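Local coordinates for conserved hypothetical membrane lipoprotein (Ureaplasma parvum, PDB 3K63) that is a membrane-associated lipoprotein of unestablished function, possibly lipid-binding, represented here by its Lipoprotein_17 domain, at residues Asp15-Lys20 against Leu81-Thr86. Residues are numbered along the deposited sequence; the frame is centred on the assembly and turned at random.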
ATOM      1  N   ASP A  15      -4.941   4.028   9.865  1.00 63.14           N
ATOM      2  CA  ASP A  15      -6.157   4.476  10.530  1.00 63.43           C
ATOM      3  C   ASP A  15      -7.213   3.393  10.327  1.00 65.90           C
ATOM      4  O   ASP A  15      -7.450   2.559  11.210  1.00 62.59           O
ATOM      5  CB  ASP A  15      -6.640   5.801   9.926  1.00 66.85           C
ATOM      6  CG  ASP A  15      -7.954   6.284  10.532  1.00 74.13           C
ATOM      7  OD1 ASP A  15      -8.279   5.875  11.669  1.00 72.50           O
ATOM      8  OD2 ASP A  15      -8.654   7.091   9.875  1.00 74.87           O
ATOM      9  N   THR A  16      -7.823   3.408   9.142  1.00 63.69           N
ATOM     10  CA  THR A  16      -8.847   2.439   8.775  1.00 61.77           C
ATOM     11  C   THR A  16      -8.298   1.027   8.703  1.00 59.07           C
ATOM     12  O   THR A  16      -8.974   0.075   9.090  1.00 59.88           O
ATOM     13  CB  THR A  16      -9.446   2.752   7.415  1.00 61.29           C
ATOM     14  OG1 THR A  16      -9.727   4.155   7.333  1.00 67.15           O
ATOM     15  CG2 THR A  16     -10.735   1.951   7.220  1.00 59.04           C
ATOM     16  N   PHE A  17      -7.085   0.884   8.182  1.00 52.97           N
ATOM     17  CA  PHE A  17      -6.479  -0.433   8.072  1.00 55.12           C
ATOM     18  C   PHE A  17      -4.966  -0.365   7.984  1.00 55.10           C
ATOM     19  O   PHE A  17      -4.368   0.695   7.800  1.00 52.48           O
ATOM     20  CB  PHE A  17      -6.985  -1.166   6.825  1.00 52.96           C
ATOM     21  CG  PHE A  17      -6.419  -0.626   5.531  1.00 53.54           C
ATOM     22  CD1 PHE A  17      -6.767   0.645   5.083  1.00 50.47           C
ATOM     23  CD2 PHE A  17      -5.526  -1.383   4.766  1.00 49.31           C
ATOM     24  CE1 PHE A  17      -6.241   1.158   3.898  1.00 48.49           C
ATOM     25  CE2 PHE A  17      -4.993  -0.875   3.575  1.00 48.38           C
ATOM     26  CZ  PHE A  17      -5.356   0.402   3.142  1.00 49.76           C
ATOM     27  N   ASP A  18      -4.363  -1.533   8.105  1.00 53.04           N
ATOM     28  CA  ASP A  18      -2.933  -1.682   7.997  1.00 51.80           C
ATOM     29  C   ASP A  18      -2.745  -2.974   7.227  1.00 51.47           C
ATOM     30  O   ASP A  18      -3.680  -3.775   7.100  1.00 49.14           O
ATOM     31  CB  ASP A  18      -2.292  -1.805   9.374  1.00 52.58           C
ATOM     32  CG  ASP A  18      -2.099  -0.458  10.053  1.00 61.52           C
ATOM     33  OD1 ASP A  18      -1.609   0.486   9.390  1.00 61.70           O
ATOM     34  OD2 ASP A  18      -2.419  -0.344  11.260  1.00 63.98           O
ATOM     35  N   PHE A  19      -1.553  -3.171   6.686  1.00 51.55           N
ATOM     36  CA  PHE A  19      -1.282  -4.392   5.958  1.00 46.32           C
ATOM     37  C   PHE A  19       0.052  -4.920   6.430  1.00 47.78           C
ATOM     38  O   PHE A  19       0.869  -4.197   7.004  1.00 45.36           O
ATOM     39  CB  PHE A  19      -1.238  -4.155   4.442  1.00 41.49           C
ATOM     40  CG  PHE A  19      -0.115  -3.265   3.993  1.00 40.35           C
ATOM     41  CD1 PHE A  19      -0.335  -1.909   3.754  1.00 42.19           C
ATOM     42  CD2 PHE A  19       1.166  -3.777   3.812  1.00 40.39           C
ATOM     43  CE1 PHE A  19       0.700  -1.074   3.336  1.00 40.84           C
ATOM     44  CE2 PHE A  19       2.217  -2.958   3.395  1.00 38.08           C
ATOM     45  CZ  PHE A  19       1.984  -1.599   3.155  1.00 39.04           C
ATOM     46  N   LYS A  20       0.261  -6.199   6.199  1.00 48.39           N
ATOM     47  CA  LYS A  20       1.496  -6.819   6.571  1.00 48.96           C
ATOM     48  C   LYS A  20       1.723  -7.763   5.409  1.00 50.16           C
ATOM     49  O   LYS A  20       0.783  -8.379   4.908  1.00 43.66           O
ATOM     50  CB  LYS A  20       1.320  -7.565   7.895  1.00 59.13           C
ATOM     51  CG  LYS A  20       2.572  -7.532   8.764  1.00 65.57           C
ATOM     52  CD  LYS A  20       2.385  -8.113  10.173  1.00 69.92           C
ATOM     53  CE  LYS A  20       2.397  -9.641  10.158  1.00 71.95           C
ATOM     54  NZ  LYS A  20       2.202 -10.187  11.535  1.00 78.00           N
ATOM     55  N   LEU A  81      -0.972   2.695  -3.603  1.00 50.67           N
ATOM     56  CA  LEU A  81      -1.727   1.485  -3.302  1.00 44.61           C
ATOM     57  C   LEU A  81      -2.977   1.362  -4.166  1.00 44.28           C
ATOM     58  O   LEU A  81      -3.885   2.194  -4.101  1.00 44.57           O
ATOM     59  CB  LEU A  81      -2.142   1.473  -1.836  1.00 44.16           C
ATOM     60  CG  LEU A  81      -1.203   0.821  -0.830  1.00 43.54           C
ATOM     61  CD1 LEU A  81       0.094   1.593  -0.772  1.00 43.17           C
ATOM     62  CD2 LEU A  81      -1.884   0.774   0.548  1.00 42.21           C
ATOM     63  N   SER A  82      -3.028   0.323  -4.980  1.00 42.66           N
ATOM     64  CA  SER A  82      -4.181   0.117  -5.832  1.00 40.52           C
ATOM     65  C   SER A  82      -5.139  -0.714  -4.978  1.00 42.27           C
ATOM     66  O   SER A  82      -4.829  -1.853  -4.629  1.00 41.26           O
ATOM     67  CB  SER A  82      -3.761  -0.638  -7.088  1.00 35.52           C
ATOM     68  OG  SER A  82      -4.827  -0.762  -8.006  1.00 35.42           O
ATOM     69  N   LEU A  83      -6.296  -0.138  -4.647  1.00 43.81           N
ATOM     70  CA  LEU A  83      -7.279  -0.794  -3.795  1.00 38.29           C
ATOM     71  C   LEU A  83      -8.545  -1.286  -4.450  1.00 43.43           C
ATOM     72  O   LEU A  83      -8.998  -0.749  -5.464  1.00 45.40           O
ATOM     73  CB  LEU A  83      -7.697   0.155  -2.688  1.00 40.44           C
ATOM     74  CG  LEU A  83      -6.597   0.829  -1.882  1.00 44.41           C
ATOM     75  CD1 LEU A  83      -7.196   1.995  -1.094  1.00 47.19           C
ATOM     76  CD2 LEU A  83      -5.957  -0.196  -0.964  1.00 44.25           C
HETATM   77  N   MSE A  84      -9.116  -2.329  -3.861  1.00 43.69           N
HETATM   78  CA  MSE A  84     -10.383  -2.849  -4.332  1.00 43.27           C
HETATM   79  C   MSE A  84     -11.281  -2.696  -3.113  1.00 46.71           C
HETATM   80  O   MSE A  84     -10.994  -3.250  -2.053  1.00 47.29           O
HETATM   81  CB  MSE A  84     -10.287  -4.316  -4.719  1.00 40.37           C
HETATM   82  CG  MSE A  84     -11.587  -4.863  -5.239  1.00 45.15           C
HETATM   83 SE   MSE A  84     -11.484  -6.656  -5.917  1.00 64.23          SE
HETATM   84  CE  MSE A  84     -11.072  -7.520  -4.228  1.00 52.18           C
ATOM     85  N   LEU A  85     -12.345  -1.917  -3.252  1.00 50.11           N
ATOM     86  CA  LEU A  85     -13.269  -1.679  -2.145  1.00 51.39           C
ATOM     87  C   LEU A  85     -14.631  -2.294  -2.434  1.00 53.86           C
ATOM     88  O   LEU A  85     -15.288  -1.930  -3.416  1.00 56.18           O
ATOM     89  CB  LEU A  85     -13.414  -0.170  -1.914  1.00 46.45           C
ATOM     90  CG  LEU A  85     -12.095   0.599  -1.785  1.00 47.60           C
ATOM     91  CD1 LEU A  85     -12.353   2.091  -1.769  1.00 48.05           C
ATOM     92  CD2 LEU A  85     -11.384   0.168  -0.523  1.00 47.44           C
ATOM     93  N   THR A  86     -15.051  -3.235  -1.593  1.00 51.34           N
ATOM     94  CA  THR A  86     -16.353  -3.863  -1.794  1.00 56.11           C
ATOM     95  C   THR A  86     -17.397  -3.307  -0.836  1.00 56.02           C
ATOM     96  O   THR A  86     -17.195  -3.268   0.375  1.00 57.00           O
ATOM     97  CB  THR A  86     -16.290  -5.375  -1.607  1.00 54.00           C
ATOM     98  OG1 THR A  86     -15.347  -5.937  -2.523  1.00 51.22           O
ATOM     99  CG2 THR A  86     -17.645  -5.991  -1.868  1.00 51.16           C
TER
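A purely apolar contact between two beta-sheets, each built of antiparallel strands, brings Phe-17 against Leu-81 and Leu-83, and Phe-19 against Leu-81, in the buried interior of the Lipoprotein_17 domain. Strand 17-21, which pairs with 45-49, supplies the aromatic side; strand 79-87, the middle strand of the three-stranded sheet 56-64, 79-87, 93-100, supplies the aliphatic one. The axes of strands 17-20 and 81-86 approach to 12.2 Å, with 113° between their directions, too far apart for backbone pairing, and side chains bridge the gap. Alternation along each strand sets the pattern: Phe-17 and Phe-19 point toward the other segment, as do Leu-81 and Leu-83, while the intervening Asp-18 and Ser-82 take no part in the contact.

The modest 129 Å² buried here is part of a wider core. Ile-60 of strand 56-64 touches Phe-19 and both leucines, and Ile-58 of the same strand touches Phe-17. The ring of Phe-19 also meets those of Tyr-29 and Phe-63, and the hydroxyl of Tyr-29 hydrogen-bonds to Asp-18 OD1 and Phe-19 N.

Phe-17 reaches across with CZ, the far end of its ring. With chi1 at 73°, its CG is flanked by both backbone branches, N and C, which sets how the ring is directed from CB. Leu-81 CD2 serves both aromatics, lying 4.2 Å from Phe-19 CE1 and 4.3 Å from Phe-17 CZ. Leu-83 extends its own CD2 methyl obliquely to the Phe-17 ring, 4.2 Å from that same CZ atom.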